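Side-chain contacts in ArtJ (Geobacillus stearothermophilus, PDB 2PVU), which binds arginine, lysine and histidine as the solute-binding component of an ABC transport system, probably handing them to its membrane transporter: residues A[88-93]-A[174-179]; A[95-100]-A[116-121]; A[107-112]-A[155-160]; A[160-165]-A[170-175]. One frame throughout, in Å; residues are numbered along the deposited sequence.

Interaction 1 (A[88-93]-A[174-179]); sequences GWDPLF and KFETTV. With LYS (lysine), chain E.
The carboxylate of Glu176 crosses the mouth of the cleft to meet the first turn of helix 89-98. Glu176 OE2 accepts a nearly straight hydrogen bond from Asp90 N (3.0 Å, 174°) on its syn lone pair, while a weak bond from Trp89 N reaches the same oxygen at 3.4 Å. Glu176 runs with CG anti to its own backbone N and then bends about CB-CG (chi2), which turns the carboxylate onto the helix end.

Trp89 carries the contact inward to the ligand. Its CB lies 3.7 Å from Glu176 OE2, and with CG anti to the backbone N (chi1 179°) the indole swings away from Glu176 and into the pocket. There the six-membered ring lies along the aliphatic chain of the bound lysine: CE3 is 3.5 Å from the ligand NZ, CZ3 is 3.5 Å from its CE, and CH2 is 3.6 Å from its CG. The ligand NZ lies over one face of the indole and Phe93 CE2 over the opposite one, both toward the rim, while NE1 donates to Ala155 O.

Asp90 OD2, which also accepts from Asn154 ND2, is modelled 2.4 Å from Glu176 OE1, a doubtful approach, with the carboxylate planes 50° apart. A water bonded to Trp89 N lies close to Glu176 O.

The helix N-terminus would probably favour the Glu176 carboxylate. The bond from Asp90 N, backed by the weak one from Trp89 N, ties the helix start to segment 174-179 across the cleft, next to the ligand.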
loop_
_atom_site.group_PDB
_atom_site.type_symbol
_atom_site.label_atom_id
_atom_site.label_comp_id
_atom_site.label_asym_id
_atom_site.label_seq_id
_atom_site.Cartn_x
_atom_site.Cartn_y
_atom_site.Cartn_z
ATOM N N GLY A 88 5.787 1.813 10.941
ATOM C CA GLY A 88 4.418 2.315 11.080
ATOM C C GLY A 88 4.202 3.435 10.057
ATOM O O GLY A 88 5.159 3.990 9.522
ATOM N N TRP A 89 2.943 3.741 9.772
ATOM C CA TRP A 89 2.599 4.502 8.577
ATOM C C TRP A 89 2.921 5.987 8.788
ATOM O O TRP A 89 3.640 6.622 7.982
ATOM C CB TRP A 89 1.101 4.296 8.321
ATOM C CG TRP A 89 0.514 5.023 7.125
ATOM C CD1 TRP A 89 -0.412 6.079 7.154
ATOM C CD2 TRP A 89 0.809 4.785 5.763
ATOM N NE1 TRP A 89 -0.725 6.456 5.868
ATOM C CE2 TRP A 89 0.029 5.693 4.994
ATOM C CE3 TRP A 89 1.675 3.890 5.089
ATOM C CZ2 TRP A 89 0.078 5.709 3.578
ATOM C CZ3 TRP A 89 1.714 3.893 3.665
ATOM C CH2 TRP A 89 0.924 4.781 2.930
ATOM N N ASP A 90 2.341 6.576 9.819
ATOM C CA ASP A 90 2.582 8.001 9.998
ATOM C C ASP A 90 4.070 8.288 10.335
ATOM O O ASP A 90 4.675 9.249 9.803
ATOM C CB ASP A 90 1.587 8.615 10.986
ATOM C CG ASP A 90 0.195 8.767 10.349
ATOM O OD1 ASP A 90 0.047 9.565 9.390
ATOM O OD2 ASP A 90 -0.740 8.072 10.770
ATOM N N PRO A 91 4.672 7.453 11.198
ATOM C CA PRO A 91 6.129 7.579 11.395
ATOM C C PRO A 91 6.950 7.462 10.149
ATOM O O PRO A 91 7.983 8.129 10.070
ATOM C CB PRO A 91 6.464 6.430 12.342
ATOM C CG PRO A 91 5.158 6.342 13.221
ATOM C CD PRO A 91 4.075 6.473 12.128
ATOM N N LEU A 92 6.524 6.622 9.201
ATOM C CA LEU A 92 7.283 6.418 7.945
ATOM C C LEU A 92 7.425 7.765 7.220
ATOM O O LEU A 92 8.532 8.152 6.785
ATOM C CB LEU A 92 6.613 5.359 7.066
ATOM C CG LEU A 92 7.139 5.229 5.620
ATOM C CD1 LEU A 92 8.651 4.944 5.657
ATOM C CD2 LEU A 92 6.357 4.137 4.875
ATOM N N PHE A 93 6.324 8.501 7.130
ATOM C CA PHE A 93 6.350 9.774 6.413
ATOM C C PHE A 93 7.122 10.839 7.169
ATOM O O PHE A 93 7.848 11.639 6.563
ATOM C CB PHE A 93 4.932 10.229 6.039
ATOM C CG PHE A 93 4.347 9.399 4.918
ATOM C CD1 PHE A 93 4.470 9.800 3.589
ATOM C CD2 PHE A 93 3.763 8.174 5.200
ATOM C CE1 PHE A 93 3.975 9.001 2.564
ATOM C CE2 PHE A 93 3.274 7.359 4.191
ATOM C CZ PHE A 93 3.381 7.767 2.864
ATOM N N LYS A 174 -10.641 7.304 11.414
ATOM C CA LYS A 174 -9.270 7.115 10.931
ATOM C C LYS A 174 -8.470 6.267 11.903
ATOM O O LYS A 174 -8.515 6.534 13.137
ATOM C CB LYS A 174 -8.587 8.481 10.738
ATOM C CG LYS A 174 -9.268 9.425 9.757
ATOM C CD LYS A 174 -8.747 10.840 9.968
ATOM C CE LYS A 174 -9.409 11.854 9.056
ATOM N NZ LYS A 174 -10.878 11.928 9.220
ATOM N N PHE A 175 -7.741 5.270 11.385
ATOM C CA PHE A 175 -6.959 4.350 12.222
ATOM C C PHE A 175 -5.496 4.300 11.788
ATOM O O PHE A 175 -5.195 4.555 10.628
ATOM C CB PHE A 175 -7.592 2.959 12.171
ATOM C CG PHE A 175 -9.050 2.995 12.553
ATOM C CD1 PHE A 175 -9.420 3.141 13.878
ATOM C CD2 PHE A 175 -10.021 3.037 11.579
ATOM C CE1 PHE A 175 -10.764 3.212 14.223
ATOM C CE2 PHE A 175 -11.376 3.121 11.903
ATOM C CZ PHE A 175 -11.731 3.229 13.250
ATOM N N GLU A 176 -4.594 3.979 12.713
ATOM C CA GLU A 176 -3.158 4.027 12.373
ATOM C C GLU A 176 -2.721 2.861 11.494
ATOM O O GLU A 176 -1.693 2.969 10.811
ATOM C CB GLU A 176 -2.299 4.090 13.670
ATOM C CG GLU A 176 -0.795 4.156 13.441
ATOM C CD GLU A 176 -0.361 5.288 12.534
ATOM O OE1 GLU A 176 -1.022 6.371 12.485
ATOM O OE2 GLU A 176 0.693 5.085 11.889
ATOM N N THR A 177 -3.489 1.763 11.507
ATOM C CA THR A 177 -3.279 0.645 10.546
ATOM C C THR A 177 -4.575 0.305 9.832
ATOM O O THR A 177 -5.684 0.491 10.394
ATOM C CB THR A 177 -2.756 -0.615 11.221
ATOM O OG1 THR A 177 -3.708 -1.093 12.180
ATOM C CG2 THR A 177 -1.419 -0.358 11.931
ATOM N N THR A 178 -4.438 -0.253 8.627
ATOM C CA THR A 178 -5.604 -0.846 7.949
ATOM C C THR A 178 -6.129 -2.056 8.738
ATOM O O THR A 178 -7.337 -2.334 8.719
ATOM C CB THR A 178 -5.202 -1.224 6.519
ATOM O OG1 THR A 178 -4.805 -0.022 5.900
ATOM C CG2 THR A 178 -6.379 -1.896 5.702
ATOM N N VAL A 179 -5.249 -2.761 9.449
ATOM C CA VAL A 179 -5.671 -3.899 10.265
ATOM C C VAL A 179 -6.771 -3.477 11.253
ATOM O O VAL A 179 -7.820 -4.122 11.348
ATOM C CB VAL A 179 -4.480 -4.521 11.063
ATOM C CG1 VAL A 179 -5.014 -5.483 12.159
ATOM C CG2 VAL A 179 -3.542 -5.270 10.111
HETATM N N LYS E . -2.113 2.976 -1.367
HETATM C CA LYS E . -2.811 3.802 -0.325
HETATM C C LYS E . -1.988 5.067 -0.046
HETATM O O LYS E . -2.435 5.949 0.673
HETATM C CB LYS E . -2.962 3.006 0.966
HETATM C CG LYS E . -1.594 2.547 1.527
HETATM C CD LYS E . -1.687 2.199 3.028
HETATM C CE LYS E . -0.533 1.285 3.411
HETATM N NZ LYS E . -0.475 1.072 4.955
HETATM O OXT LYS E . -0.843 5.212 -0.527
HETATM O O HOH W 1 0.993 1.895 10.919
#

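Interaction 2 (A[95-100]-A[116-121]); sequences SLQSKE and QSYDFS
Tyr118, which loses more surface to this contact than any other residue, sets its ring against the last turn of helix 89-98, where Leu96 and Gln97 receive it. Its CG stands beside the backbone N and anti to the carbonyl carbon (chi1 -48°), a setting that carries the ring out from the strand toward the helix. Leu96 meets the ring through its CB, 3.7 Å from Tyr118 CE1 and 3.9 Å from Tyr118 CD1.

Gln97 comes from the exposed side of the helix. Its chain is extended beyond CG and crosses the tyrosine at about a right angle, with Gln97 CG 3.4 Å from Tyr118 OH and 3.7 Å from Tyr118 CE1. The amide at its end is turned 52° from the ring plane, and Gln97 OE1 stops 3.3 Å from Tyr118 OH. The same hydroxyl is hydrogen-bonded to Phe93 O, one turn earlier, so it is tied to the same helix that presents Leu96 and Gln97 to the ring. Ser117 CB packs over one face of the ring, near its rim.

Strand 224-231, the antiparallel partner of strand 118-120, adds to the packing: Asp119 pairs with Phe230 through the backbone, and both Leu96 and Tyr118 rest on Ile229. Leu96 also touches Pro231. The contact thus closes the C-terminal end of helix 89-98 against strand 118-120 and its antiparallel partner 224-231.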
loop_
_atom_site.group_PDB
_atom_site.type_symbol
_atom_site.label_atom_id
_atom_site.label_comp_id
_atom_site.label_asym_id
_atom_site.label_seq_id
_atom_site.Cartn_x
_atom_site.Cartn_y
_atom_site.Cartn_z
ATOM N N SER A 95 9.657 10.227 9.157
ATOM C CA SER A 95 11.051 9.798 9.080
ATOM C C SER A 95 11.675 10.003 7.702
ATOM O O SER A 95 12.884 10.193 7.599
ATOM C CB SER A 95 11.132 8.307 9.432
ATOM O OG SER A 95 10.994 8.171 10.838
ATOM N N LEU A 96 10.864 9.963 6.656
ATOM C CA LEU A 96 11.321 10.338 5.316
ATOM C C LEU A 96 11.612 11.822 5.286
ATOM O O LEU A 96 12.629 12.254 4.711
ATOM C CB LEU A 96 10.290 9.988 4.212
ATOM C CG LEU A 96 10.175 8.473 3.956
ATOM C CD1 LEU A 96 8.850 8.142 3.299
ATOM C CD2 LEU A 96 11.358 8.009 3.098
ATOM N N GLN A 97 10.763 12.603 5.919
ATOM C CA GLN A 97 10.988 14.049 5.958
ATOM C C GLN A 97 12.296 14.463 6.714
ATOM O O GLN A 97 13.031 15.342 6.254
ATOM C CB GLN A 97 9.777 14.767 6.567
ATOM C CG GLN A 97 8.490 14.765 5.727
ATOM C CD GLN A 97 7.554 15.975 6.011
ATOM O OE1 GLN A 97 6.414 16.023 5.506
ATOM N NE2 GLN A 97 8.032 16.948 6.794
ATOM N N SER A 98 12.567 13.830 7.853
ATOM C CA SER A 98 13.794 14.067 8.616
ATOM C C SER A 98 15.034 13.376 8.016
ATOM O O SER A 98 16.187 13.653 8.440
ATOM C CB SER A 98 13.592 13.568 10.040
ATOM O OG SER A 98 13.501 12.146 10.037
ATOM N N LYS A 99 14.796 12.493 7.043
ATOM C CA LYS A 99 15.799 11.609 6.409
ATOM C C LYS A 99 16.397 10.571 7.380
ATOM O O LYS A 99 17.449 9.975 7.101
ATOM C CB LYS A 99 16.911 12.384 5.662
ATOM C CG LYS A 99 16.417 13.447 4.681
ATOM C CD LYS A 99 17.593 14.234 4.096
ATOM C CE LYS A 99 17.137 15.369 3.194
ATOM N NZ LYS A 99 18.166 16.481 3.186
ATOM N N GLU A 100 15.702 10.306 8.490
ATOM C CA GLU A 100 16.110 9.194 9.349
ATOM C C GLU A 100 15.927 7.856 8.631
ATOM O O GLU A 100 16.671 6.895 8.874
ATOM C CB GLU A 100 15.360 9.199 10.692
ATOM C CG GLU A 100 16.058 8.267 11.690
ATOM C CD GLU A 100 15.498 8.331 13.088
ATOM O OE1 GLU A 100 14.473 9.018 13.318
ATOM O OE2 GLU A 100 16.103 7.664 13.960
ATOM N N GLN A 116 5.080 16.701 -3.842
ATOM C CA GLN A 116 5.525 18.008 -3.355
ATOM C C GLN A 116 6.569 17.869 -2.254
ATOM O O GLN A 116 7.409 18.754 -2.059
ATOM C CB GLN A 116 4.366 18.827 -2.820
ATOM C CG GLN A 116 3.492 19.400 -3.906
ATOM C CD GLN A 116 2.313 20.155 -3.325
ATOM O OE1 GLN A 116 2.012 20.061 -2.119
ATOM N NE2 GLN A 116 1.643 20.915 -4.174
ATOM N N SER A 117 6.519 16.751 -1.537
ATOM C CA SER A 117 7.361 16.559 -0.357
ATOM C C SER A 117 8.344 15.412 -0.491
ATOM O O SER A 117 9.343 15.371 0.237
ATOM C CB SER A 117 6.490 16.336 0.885
ATOM O OG SER A 117 5.865 17.549 1.242
ATOM N N TYR A 118 8.070 14.483 -1.399
ATOM C CA TYR A 118 8.890 13.267 -1.544
ATOM C C TYR A 118 9.152 12.995 -3.016
ATOM O O TYR A 118 8.510 13.600 -3.887
ATOM C CB TYR A 118 8.177 12.036 -0.950
ATOM C CG TYR A 118 7.635 12.289 0.432
ATOM C CD1 TYR A 118 8.471 12.251 1.561
ATOM C CD2 TYR A 118 6.285 12.564 0.612
ATOM C CE1 TYR A 118 7.956 12.493 2.856
ATOM C CE2 TYR A 118 5.763 12.811 1.899
ATOM C CZ TYR A 118 6.600 12.778 3.001
ATOM O OH TYR A 118 6.039 13.021 4.246
ATOM N N ASP A 119 10.111 12.118 -3.295
ATOM C CA ASP A 119 10.329 11.600 -4.654
ATOM C C ASP A 119 9.845 10.165 -4.698
ATOM O O ASP A 119 9.872 9.471 -3.667
ATOM C CB ASP A 119 11.819 11.635 -4.997
ATOM C CG ASP A 119 12.299 13.011 -5.378
ATOM O OD1 ASP A 119 11.484 13.911 -5.681
ATOM O OD2 ASP A 119 13.520 13.187 -5.379
ATOM N N PHE A 120 9.410 9.711 -5.875
ATOM C CA PHE A 120 8.980 8.315 -6.075
ATOM C C PHE A 120 9.771 7.634 -7.156
ATOM O O PHE A 120 10.223 8.300 -8.124
ATOM C CB PHE A 120 7.494 8.254 -6.489
ATOM C CG PHE A 120 6.520 8.604 -5.360
ATOM C CD1 PHE A 120 6.106 7.627 -4.481
ATOM C CD2 PHE A 120 6.072 9.895 -5.174
ATOM C CE1 PHE A 120 5.196 7.898 -3.429
ATOM C CE2 PHE A 120 5.159 10.185 -4.114
ATOM C CZ PHE A 120 4.746 9.204 -3.247
ATOM N N SER A 121 9.908 6.308 -7.020
ATOM C CA SER A 121 10.381 5.471 -8.114
ATOM C C SER A 121 9.336 5.461 -9.252
ATOM O O SER A 121 8.185 5.943 -9.064
ATOM C CB SER A 121 10.609 4.024 -7.604
ATOM O OG SER A 121 9.368 3.336 -7.394
#

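Interaction 3 (A[107-112]-A[155-160]); sequences GITITD and ATTGQE. With LYS (lysine), chain E.
Thr157 CG2 is the methyl on which this contact turns, lying 3.9 Å from Thr109 CB and 4.0 Å from Thr111 CG2. It packs beside the groups that hold the main-chain end of the bound lysine. From the loop 107-112, Gly107 O accepts from the ligand N at 2.8 Å and Thr109 OG1 does so at 2.9 Å, while Thr109 N donates almost straight to the ligand OXT (2.8 Å, 169°). From the other side, Thr157 N, in the first turn of helix 157-166, donates to the ligand O (2.9 Å, 153°), so the two carboxylate oxygens are shared between the two segments.

Outside the segments, Glu224 OE1 is hydrogen-bonded to both Thr109 OG1 and Thr157 OG1 and so probably fixes their orientation. In Thr157 the hydroxyl sits between the backbone N and the carbonyl carbon (chi1 51°), which leaves CG2 facing the loop. Thr156 is the N-cap, its OG1 accepting from Gln159 N at 3.2 Å. The helix N-terminus beyond it would favour the ligand carboxylate. Arg114 of helix 112-115 is a further ligand partner, and its NH1 also bonds Thr109 O.

Thr111 OG1 caps helix 112-115 at Arg114 N. The loop is itself tied to strand 224-231, with Ile108 paired to Gly227 and Ile110 to Tyr225 through the backbone, and helix 157-166 approaches it from across the cleft.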
loop_
_atom_site.group_PDB
_atom_site.type_symbol
_atom_site.label_atom_id
_atom_site.label_comp_id
_atom_site.label_asym_id
_atom_site.label_seq_id
_atom_site.Cartn_x
_atom_site.Cartn_y
_atom_site.Cartn_z
ATOM N N GLY A 107 3.116 -0.158 -0.120
ATOM C CA GLY A 107 1.834 -0.088 -0.873
ATOM C C GLY A 107 1.476 1.387 -1.047
ATOM O O GLY A 107 0.322 1.754 -0.983
ATOM N N ILE A 108 2.475 2.217 -1.299
ATOM C CA ILE A 108 2.279 3.711 -1.364
ATOM C C ILE A 108 1.914 4.233 -2.726
ATOM O O ILE A 108 2.729 4.174 -3.654
ATOM C CB ILE A 108 3.562 4.480 -0.924
ATOM C CG1 ILE A 108 4.032 3.934 0.434
ATOM C CG2 ILE A 108 3.232 6.048 -0.854
ATOM C CD1 ILE A 108 5.544 4.300 0.773
ATOM N N THR A 109 0.727 4.812 -2.832
ATOM C CA THR A 109 0.277 5.406 -4.091
ATOM C C THR A 109 1.077 6.657 -4.402
ATOM O O THR A 109 1.272 7.525 -3.552
ATOM C CB THR A 109 -1.220 5.731 -4.037
ATOM O OG1 THR A 109 -1.965 4.523 -3.791
ATOM C CG2 THR A 109 -1.706 6.378 -5.334
ATOM N N ILE A 110 1.561 6.723 -5.628
ATOM C CA ILE A 110 2.194 7.963 -6.121
ATOM C C ILE A 110 1.097 9.017 -6.297
ATOM O O ILE A 110 0.131 8.772 -7.027
ATOM C CB ILE A 110 2.826 7.709 -7.536
ATOM C CG1 ILE A 110 3.886 6.616 -7.460
ATOM C CG2 ILE A 110 3.384 9.039 -8.139
ATOM C CD1 ILE A 110 4.341 6.034 -8.833
ATOM N N THR A 111 1.224 10.202 -5.684
ATOM C CA THR A 111 0.226 11.275 -5.912
ATOM C C THR A 111 0.897 12.611 -6.072
ATOM O O THR A 111 2.029 12.804 -5.615
ATOM C CB THR A 111 -0.808 11.450 -4.759
ATOM O OG1 THR A 111 -0.132 11.901 -3.579
ATOM C CG2 THR A 111 -1.523 10.128 -4.483
ATOM N N ASP A 112 0.205 13.552 -6.728
ATOM C CA ASP A 112 0.821 14.849 -6.972
ATOM C C ASP A 112 1.140 15.562 -5.683
ATOM O O ASP A 112 2.185 16.214 -5.552
ATOM C CB ASP A 112 -0.100 15.711 -7.842
ATOM C CG ASP A 112 -0.003 15.352 -9.323
ATOM O OD1 ASP A 112 0.924 14.590 -9.709
ATOM O OD2 ASP A 112 -0.838 15.865 -10.105
ATOM N N ALA A 155 -4.389 9.205 6.683
ATOM C CA ALA A 155 -3.447 9.711 5.675
ATOM C C ALA A 155 -3.190 8.738 4.517
ATOM O O ALA A 155 -2.046 8.551 4.077
ATOM C CB ALA A 155 -2.143 10.172 6.327
ATOM N N THR A 156 -4.288 8.167 3.995
ATOM C CA THR A 156 -4.261 7.301 2.831
ATOM C C THR A 156 -5.156 7.851 1.723
ATOM O O THR A 156 -5.998 8.751 1.937
ATOM C CB THR A 156 -4.716 5.854 3.138
ATOM O OG1 THR A 156 -6.064 5.880 3.622
ATOM C CG2 THR A 156 -3.826 5.201 4.213
ATOM N N THR A 157 -4.974 7.312 0.520
ATOM C CA THR A 157 -5.829 7.693 -0.605
ATOM C C THR A 157 -7.264 7.169 -0.347
ATOM O O THR A 157 -8.202 7.670 -0.943
ATOM C CB THR A 157 -5.288 7.158 -1.937
ATOM O OG1 THR A 157 -5.043 5.770 -1.776
ATOM C CG2 THR A 157 -3.960 7.827 -2.322
ATOM N N GLY A 158 -7.445 6.182 0.550
ATOM C CA GLY A 158 -8.826 5.799 0.906
ATOM C C GLY A 158 -9.485 6.866 1.761
ATOM O O GLY A 158 -10.647 7.197 1.550
ATOM N N GLN A 159 -8.739 7.431 2.702
ATOM C CA GLN A 159 -9.252 8.579 3.467
ATOM C C GLN A 159 -9.581 9.700 2.520
ATOM O O GLN A 159 -10.626 10.361 2.627
ATOM C CB GLN A 159 -8.250 9.070 4.504
ATOM C CG GLN A 159 -8.761 10.306 5.230
ATOM C CD GLN A 159 -7.794 10.788 6.266
ATOM O OE1 GLN A 159 -7.043 10.001 6.821
ATOM N NE2 GLN A 159 -7.841 12.084 6.580
ATOM N N GLU A 160 -8.669 9.938 1.584
ATOM C CA GLU A 160 -8.863 10.962 0.572
ATOM C C GLU A 160 -10.152 10.756 -0.239
ATOM O O GLU A 160 -10.937 11.696 -0.449
ATOM C CB GLU A 160 -7.660 11.001 -0.392
ATOM C CG GLU A 160 -7.752 12.231 -1.339
ATOM C CD GLU A 160 -6.556 12.355 -2.269
ATOM O OE1 GLU A 160 -5.663 11.457 -2.253
ATOM O OE2 GLU A 160 -6.522 13.354 -3.036
HETATM N N LYS E . -2.113 2.976 -1.367
HETATM C CA LYS E . -2.811 3.802 -0.325
HETATM C C LYS E . -1.988 5.067 -0.046
HETATM O O LYS E . -2.435 5.949 0.673
HETATM C CB LYS E . -2.962 3.006 0.966
HETATM C CG LYS E . -1.594 2.547 1.527
HETATM C CD LYS E . -1.687 2.199 3.028
HETATM C CE LYS E . -0.533 1.285 3.411
HETATM N NZ LYS E . -0.475 1.072 4.955
HETATM O OXT LYS E . -0.843 5.212 -0.527
#

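Interaction 4 (A[160-165]-A[170-175]); sequences EAAEKL and PHIKKF
Helix 157-166 links strands 150-153 and 172-175 in a beta-alpha-beta unit, and this contact is where the helix packs on the second strand. Ile172 fills the interface: its CD1 lies 3.6 Å from Glu163 CG, 3.8 Å from Ala162 CB and 3.7 Å from Ala162 C. CG1 of Ile172 stands anti to the carbonyl carbon and the chain then runs on fully extended (chi2 175°), which drives the end methyl straight at the helix between Ala162 and Glu163. The CA atoms of Ala162 and Ile172 are the nearest such pair across the two segments.

As expected for such a unit, the helix runs back almost antiparallel to its strand, with an angle of 164° between the short segments and a closest axis approach of 9.8 Å. Strands 150-153 and 172-175 are parallel neighbours, and Ile172 also touches Val152 on the first of them, so one isoleucine bridges both strands and the helix.

Toward solvent the contact turns polar. Glu163 extends beyond CG and crosses Lys174 at about a right angle, and Glu163 OE2 is 3.8 Å from Lys174 NZ, a long salt bridge. With the lysine chain bent at chi4 (59°), its CE and NZ lie equally far from that oxygen. The hydrogen bond that Glu163 OE2 receives from Gln159 NE2, a turn earlier in the helix, is the stronger tie. Phe175, the next residue along the strand, packs instead on helix 178-186 through Val180, Ala181 and Glu184.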
loop_
_atom_site.group_PDB
_atom_site.type_symbol
_atom_site.label_atom_id
_atom_site.label_comp_id
_atom_site.label_asym_id
_atom_site.label_seq_id
_atom_site.Cartn_x
_atom_site.Cartn_y
_atom_site.Cartn_z
ATOM N N GLU A 160 -8.669 9.938 1.584
ATOM C CA GLU A 160 -8.863 10.962 0.572
ATOM C C GLU A 160 -10.152 10.756 -0.239
ATOM O O GLU A 160 -10.937 11.696 -0.449
ATOM C CB GLU A 160 -7.660 11.001 -0.392
ATOM C CG GLU A 160 -7.752 12.231 -1.339
ATOM C CD GLU A 160 -6.556 12.355 -2.269
ATOM O OE1 GLU A 160 -5.663 11.457 -2.253
ATOM O OE2 GLU A 160 -6.522 13.354 -3.036
ATOM N N ALA A 161 -10.367 9.539 -0.718
ATOM C CA ALA A 161 -11.559 9.284 -1.510
ATOM C C ALA A 161 -12.839 9.519 -0.669
ATOM O O ALA A 161 -13.816 10.079 -1.175
ATOM C CB ALA A 161 -11.534 7.861 -2.124
ATOM N N ALA A 162 -12.808 9.129 0.616
ATOM C CA ALA A 162 -13.972 9.266 1.478
ATOM C C ALA A 162 -14.260 10.766 1.684
ATOM O O ALA A 162 -15.404 11.198 1.606
ATOM C CB ALA A 162 -13.716 8.537 2.818
ATOM N N GLU A 163 -13.206 11.550 1.886
ATOM C CA GLU A 163 -13.375 12.989 2.109
ATOM C C GLU A 163 -13.827 13.701 0.860
ATOM O O GLU A 163 -14.649 14.604 0.931
ATOM C CB GLU A 163 -12.092 13.610 2.646
ATOM C CG GLU A 163 -11.794 13.113 4.047
ATOM C CD GLU A 163 -10.487 13.609 4.610
ATOM O OE1 GLU A 163 -9.635 14.023 3.818
ATOM O OE2 GLU A 163 -10.318 13.578 5.852
ATOM N N LYS A 164 -13.305 13.283 -0.291
ATOM C CA LYS A 164 -13.716 13.846 -1.582
ATOM C C LYS A 164 -15.185 13.582 -1.885
ATOM O O LYS A 164 -15.852 14.438 -2.453
ATOM C CB LYS A 164 -12.856 13.273 -2.708
ATOM C CG LYS A 164 -11.653 14.130 -3.062
ATOM C CD LYS A 164 -10.704 13.368 -3.978
ATOM C CE LYS A 164 -9.529 14.252 -4.429
ATOM N NZ LYS A 164 -9.345 15.414 -3.502
ATOM N N LEU A 165 -15.662 12.382 -1.550
ATOM C CA LEU A 165 -17.038 11.966 -1.823
ATOM C C LEU A 165 -18.062 12.582 -0.881
ATOM O O LEU A 165 -19.184 12.873 -1.304
ATOM C CB LEU A 165 -17.178 10.444 -1.771
ATOM C CG LEU A 165 -16.516 9.571 -2.848
ATOM C CD1 LEU A 165 -16.614 8.115 -2.451
ATOM C CD2 LEU A 165 -17.103 9.809 -4.255
ATOM N N PRO A 170 -16.761 13.754 11.293
ATOM C CA PRO A 170 -16.713 12.627 12.240
ATOM C C PRO A 170 -17.146 11.260 11.687
ATOM O O PRO A 170 -16.730 10.249 12.263
ATOM C CB PRO A 170 -17.649 13.063 13.381
ATOM C CG PRO A 170 -18.512 14.157 12.798
ATOM C CD PRO A 170 -17.639 14.845 11.782
ATOM N N HIS A 171 -17.949 11.209 10.612
ATOM C CA HIS A 171 -18.335 9.912 10.045
ATOM C C HIS A 171 -17.174 9.129 9.413
ATOM O O HIS A 171 -17.281 7.930 9.164
ATOM C CB HIS A 171 -19.497 10.035 9.058
ATOM C CG HIS A 171 -20.815 10.306 9.719
ATOM N ND1 HIS A 171 -21.952 10.641 9.011
ATOM C CD2 HIS A 171 -21.166 10.344 11.030
ATOM C CE1 HIS A 171 -22.952 10.837 9.855
ATOM N NE2 HIS A 171 -22.500 10.668 11.085
ATOM N N ILE A 172 -16.068 9.807 9.163
ATOM C CA ILE A 172 -14.897 9.152 8.631
ATOM C C ILE A 172 -14.021 8.857 9.830
ATOM O O ILE A 172 -13.577 9.768 10.519
ATOM C CB ILE A 172 -14.180 10.045 7.595
ATOM C CG1 ILE A 172 -15.144 10.307 6.415
ATOM C CG2 ILE A 172 -12.828 9.414 7.188
ATOM C CD1 ILE A 172 -14.603 11.273 5.375
ATOM N N LYS A 173 -13.841 7.582 10.120
ATOM C CA LYS A 173 -13.062 7.185 11.269
ATOM C C LYS A 173 -11.676 6.747 10.795
ATOM O O LYS A 173 -11.556 5.912 9.897
ATOM C CB LYS A 173 -13.727 6.034 12.017
ATOM C CG LYS A 173 -15.219 6.234 12.336
ATOM C CD LYS A 173 -15.389 7.295 13.378
ATOM C CE LYS A 173 -16.810 7.339 13.932
ATOM N NZ LYS A 173 -16.894 8.602 14.730
ATOM N N LYS A 174 -10.641 7.304 11.414
ATOM C CA LYS A 174 -9.270 7.115 10.931
ATOM C C LYS A 174 -8.470 6.267 11.903
ATOM O O LYS A 174 -8.515 6.534 13.137
ATOM C CB LYS A 174 -8.587 8.481 10.738
ATOM C CG LYS A 174 -9.268 9.425 9.757
ATOM C CD LYS A 174 -8.747 10.840 9.968
ATOM C CE LYS A 174 -9.409 11.854 9.056
ATOM N NZ LYS A 174 -10.878 11.928 9.220
ATOM N N PHE A 175 -7.741 5.270 11.385
ATOM C CA PHE A 175 -6.959 4.350 12.222
ATOM C C PHE A 175 -5.496 4.300 11.788
ATOM O O PHE A 175 -5.195 4.555 10.628
ATOM C CB PHE A 175 -7.592 2.959 12.171
ATOM C CG PHE A 175 -9.050 2.995 12.553
ATOM C CD1 PHE A 175 -9.420 3.141 13.878
ATOM C CD2 PHE A 175 -10.021 3.037 11.579
ATOM C CE1 PHE A 175 -10.764 3.212 14.223
ATOM C CE2 PHE A 175 -11.376 3.121 11.903
ATOM C CZ PHE A 175 -11.731 3.229 13.250
#

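Overall arrangement
Interactions 1 and 3 both touch the bound lysine, at its side chain and at its main-chain end respectively, with centres about 12 Å apart; both span the cleft between the two halves of the protein. Interaction 2 lies behind them; it shares helix 89-98 with interaction 1, touching it through Phe93 and Tyr118, and meets interaction 3 by Phe120 CE1 packing on Ile108 CG2 at 3.7 Å. Interaction 4 continues helix 157-166 away from the ligand, sharing Glu160 with interaction 3 and strand 172-175 with interaction 1; the Glu163 side chain is about 11 Å from the lysine. Interactions 2 and 4 do not touch, their centres being about 24 Å apart.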